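Local coordinates for protein thiamine-phosphate synthase (Pyrococcus furiosus, PDB 1XI3) that probably condenses a thiazole phosphate with a pyrimidine pyrophosphate to form thiamine phosphate, releasing diphosphate, as a magnesium-dependent TIM-barrel enzyme, at residues A[163-172]-A[184-192]. Numbering follows the deposited sequence. Where two conformers were deposited one is given.
Sequences IPVVAIGGIN and VDGIAVISA. With SO4 (sulfate ion), chain C.
D185 grips V165 at both its N and its O, just before strand 186-189 runs parallel alongside strand 165-168; these are the last two strands of the TIM barrel, linked through helix 176-180. D185 CB lies 3.6 Å from V165 O, the same oxygen that accepts D185 N. With chi1 at -57°, CG sits beside D185's own backbone N, 3.9 Å from V165 N and 4.0 Å from P164 CA, and the carboxylate reaches back along the neighbouring strand. There OD1 takes V165 N at 2.9 Å through its anti lone pair, and it also touches P164 CA; OD2 forms a salt bridge to R12. Further on, A167 N binds G186 O, and A188 N donates to A167 O at 2.8 Å. A188 CB fits between V166 CG1 and I168 CG1, while I171 lays CD1 against A188 O and CG2 near I187 CD1.

Beyond the strands the two segments are joined through a sulfate. G170 N donates to SO4 O4 at 3.1 Å, while I190 N and S191 N, at the start of helix 191-194, donate to O3 and O2. One water ties G169 N, I171 N and A188 O to O3; a second links I171 O and A192 N to the same oxygen. This is the phosphate-binding corner of many TIM barrels, formed by the loop after strand 165-168 and the helix start after strand 186-189. G170, I190 and S191 are predicted to bind the thiazole phosphate substrate, so the sulfate, itself probably from the crystallisation liquor, probably stands in for its phosphate.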
loop_
_atom_site.group_PDB
_atom_site.type_symbol
_atom_site.label_atom_id
_atom_site.label_comp_id
_atom_site.label_asym_id
_atom_site.label_seq_id
_atom_site.Cartn_x
_atom_site.Cartn_y
_atom_site.Cartn_z
ATOM N N ILE A 163 -15.410 21.395 8.561
ATOM C CA ILE A 163 -15.427 20.455 7.437
ATOM C C ILE A 163 -16.553 19.414 7.602
ATOM O O ILE A 163 -17.084 19.206 8.710
ATOM C CB ILE A 163 -14.073 19.706 7.265
ATOM C CG1 ILE A 163 -13.632 18.989 8.569
ATOM C CG2 ILE A 163 -12.978 20.663 6.800
ATOM C CD1 ILE A 163 -12.454 18.083 8.428
ATOM N N PRO A 164 -16.973 18.777 6.479
ATOM C CA PRO A 164 -18.014 17.790 6.583
ATOM C C PRO A 164 -17.684 16.631 7.501
ATOM O O PRO A 164 -16.524 16.217 7.586
ATOM C CB PRO A 164 -18.174 17.279 5.166
ATOM C CG PRO A 164 -17.665 18.392 4.308
ATOM C CD PRO A 164 -16.568 19.002 5.085
ATOM N N VAL A 165 -18.719 16.149 8.159
ATOM C CA VAL A 165 -18.614 15.021 9.101
ATOM C C VAL A 165 -19.579 13.921 8.669
ATOM O O VAL A 165 -20.788 14.165 8.519
ATOM C CB VAL A 165 -18.932 15.462 10.551
ATOM C CG1 VAL A 165 -18.815 14.254 11.512
ATOM C CG2 VAL A 165 -18.067 16.639 10.962
ATOM N N VAL A 166 -19.033 12.710 8.467
ATOM C CA VAL A 166 -19.800 11.507 8.220
ATOM C C VAL A 166 -19.754 10.661 9.494
ATOM O O VAL A 166 -18.669 10.342 9.997
ATOM C CB VAL A 166 -19.221 10.715 7.048
ATOM C CG1 VAL A 166 -20.023 9.487 6.803
ATOM C CG2 VAL A 166 -19.190 11.596 5.790
ATOM N N ALA A 167 -20.917 10.338 10.049
ATOM C CA ALA A 167 -20.984 9.457 11.232
ATOM C C ALA A 167 -20.701 8.035 10.802
ATOM O O ALA A 167 -21.123 7.628 9.719
ATOM C CB ALA A 167 -22.385 9.507 11.852
ATOM N N ILE A 168 -20.045 7.239 11.671
ATOM C CA ILE A 168 -19.818 5.862 11.381
ATOM C C ILE A 168 -19.877 5.019 12.654
ATOM O O ILE A 168 -19.494 5.494 13.734
ATOM C CB ILE A 168 -18.440 5.648 10.652
ATOM C CG1 ILE A 168 -18.349 4.215 10.130
ATOM C CG2 ILE A 168 -17.285 6.038 11.544
ATOM C CD1 ILE A 168 -17.202 3.927 9.215
ATOM N N GLY A 169 -20.344 3.791 12.497
ATOM C CA GLY A 169 -20.203 2.779 13.520
ATOM C C GLY A 169 -21.515 2.372 14.143
ATOM O O GLY A 169 -22.116 3.144 14.904
ATOM N N GLY A 170 -21.975 1.182 13.808
ATOM C CA GLY A 170 -23.202 0.652 14.384
ATOM C C GLY A 170 -24.486 1.288 13.892
ATOM O O GLY A 170 -25.548 1.167 14.549
ATOM N N ILE A 171 -24.417 1.942 12.729
ATOM C CA ILE A 171 -25.552 2.684 12.198
ATOM C C ILE A 171 -26.452 1.790 11.365
ATOM O O ILE A 171 -25.994 1.012 10.541
ATOM C CB ILE A 171 -25.122 3.925 11.377
ATOM C CG1 ILE A 171 -24.223 4.842 12.222
ATOM C CG2 ILE A 171 -26.336 4.691 10.884
ATOM C CD1 ILE A 171 -23.513 5.962 11.427
ATOM N N ASN A 172 -27.752 1.932 11.581
ATOM C CA ASN A 172 -28.721 1.209 10.805
ATOM C C ASN A 172 -30.038 1.961 10.729
ATOM O O ASN A 172 -30.129 3.061 11.201
ATOM C CB ASN A 172 -28.901 -0.209 11.372
ATOM C CG ASN A 172 -29.351 -0.205 12.814
ATOM O OD1 ASN A 172 -30.291 0.505 13.187
ATOM N ND2 ASN A 172 -28.661 -0.972 13.643
ATOM N N VAL A 184 -24.669 15.878 11.343
ATOM C CA VAL A 184 -23.738 15.309 10.372
ATOM C C VAL A 184 -24.219 15.518 8.932
ATOM O O VAL A 184 -25.401 15.753 8.676
ATOM C CB VAL A 184 -23.486 13.786 10.626
ATOM C CG1 VAL A 184 -22.698 13.617 11.970
ATOM C CG2 VAL A 184 -24.761 12.997 10.625
ATOM N N ASP A 185 -23.270 15.472 8.019
ATOM C CA ASP A 185 -23.549 15.585 6.597
ATOM C C ASP A 185 -23.936 14.258 5.948
ATOM O O ASP A 185 -24.405 14.234 4.829
ATOM C CB ASP A 185 -22.350 16.209 5.937
ATOM C CG ASP A 185 -22.022 17.555 6.553
ATOM O OD1 ASP A 185 -21.105 17.659 7.422
ATOM O OD2 ASP A 185 -22.794 18.499 6.260
ATOM N N GLY A 186 -23.697 13.145 6.648
ATOM C CA GLY A 186 -23.944 11.850 6.111
ATOM C C GLY A 186 -23.733 10.755 7.112
ATOM O O GLY A 186 -23.221 10.982 8.220
ATOM N N ILE A 187 -24.129 9.555 6.711
ATOM C CA ILE A 187 -23.888 8.342 7.482
ATOM C C ILE A 187 -23.135 7.322 6.651
ATOM O O ILE A 187 -23.377 7.167 5.463
ATOM C CB ILE A 187 -25.176 7.743 8.049
ATOM C CG1 ILE A 187 -26.188 7.445 6.917
ATOM C CG2 ILE A 187 -25.767 8.703 9.050
ATOM C CD1 ILE A 187 -27.385 6.597 7.341
ATOM N N ALA A 188 -22.179 6.653 7.312
ATOM C CA ALA A 188 -21.418 5.587 6.738
ATOM C C ALA A 188 -21.886 4.272 7.336
ATOM O O ALA A 188 -22.006 4.149 8.554
ATOM C CB ALA A 188 -19.925 5.784 6.977
ATOM N N VAL A 189 -22.136 3.307 6.462
ATOM C CA VAL A 189 -22.618 2.008 6.859
ATOM C C VAL A 189 -21.801 0.884 6.232
ATOM O O VAL A 189 -21.342 0.992 5.087
ATOM C CB VAL A 189 -24.115 1.836 6.529
ATOM C CG1 VAL A 189 -24.954 2.794 7.380
ATOM C CG2 VAL A 189 -24.384 2.055 5.059
ATOM N N ILE A 190 -21.669 -0.207 6.986
ATOM C CA ILE A 190 -21.097 -1.451 6.477
ATOM C C ILE A 190 -22.158 -2.542 6.654
ATOM O O ILE A 190 -22.823 -2.925 5.694
ATOM C CB ILE A 190 -19.765 -1.818 7.188
ATOM C CG1 ILE A 190 -18.845 -0.582 7.242
ATOM C CG2 ILE A 190 -19.121 -3.007 6.469
ATOM C CD1 ILE A 190 -17.384 -0.885 7.646
ATOM N N SER A 191 -22.343 -2.988 7.889
ATOM C CA SER A 191 -23.189 -4.160 8.166
ATOM C C SER A 191 -24.645 -3.971 7.755
ATOM O O SER A 191 -25.272 -4.912 7.280
ATOM C CB SER A 191 -23.095 -4.554 9.658
ATOM O OG SER A 191 -23.679 -3.569 10.478
ATOM N N ALA A 192 -25.179 -2.776 7.983
ATOM C CA ALA A 192 -26.570 -2.476 7.618
ATOM C C ALA A 192 -26.893 -2.764 6.148
ATOM O O ALA A 192 -28.046 -3.119 5.801
ATOM C CB ALA A 192 -26.894 -1.050 7.958
HETATM S S SO4 C . -21.087 -1.041 11.032
HETATM O O1 SO4 C . -22.243 -1.340 11.899
HETATM O O2 SO4 C . -20.822 -2.328 10.402
HETATM O O3 SO4 C . -21.449 -0.038 10.029
HETATM O O4 SO4 C . -20.106 -0.449 11.890
HETATM O O HOH W 1 -22.067 2.473 10.690
HETATM O O HOH W 2 -24.014 -0.425 9.333
#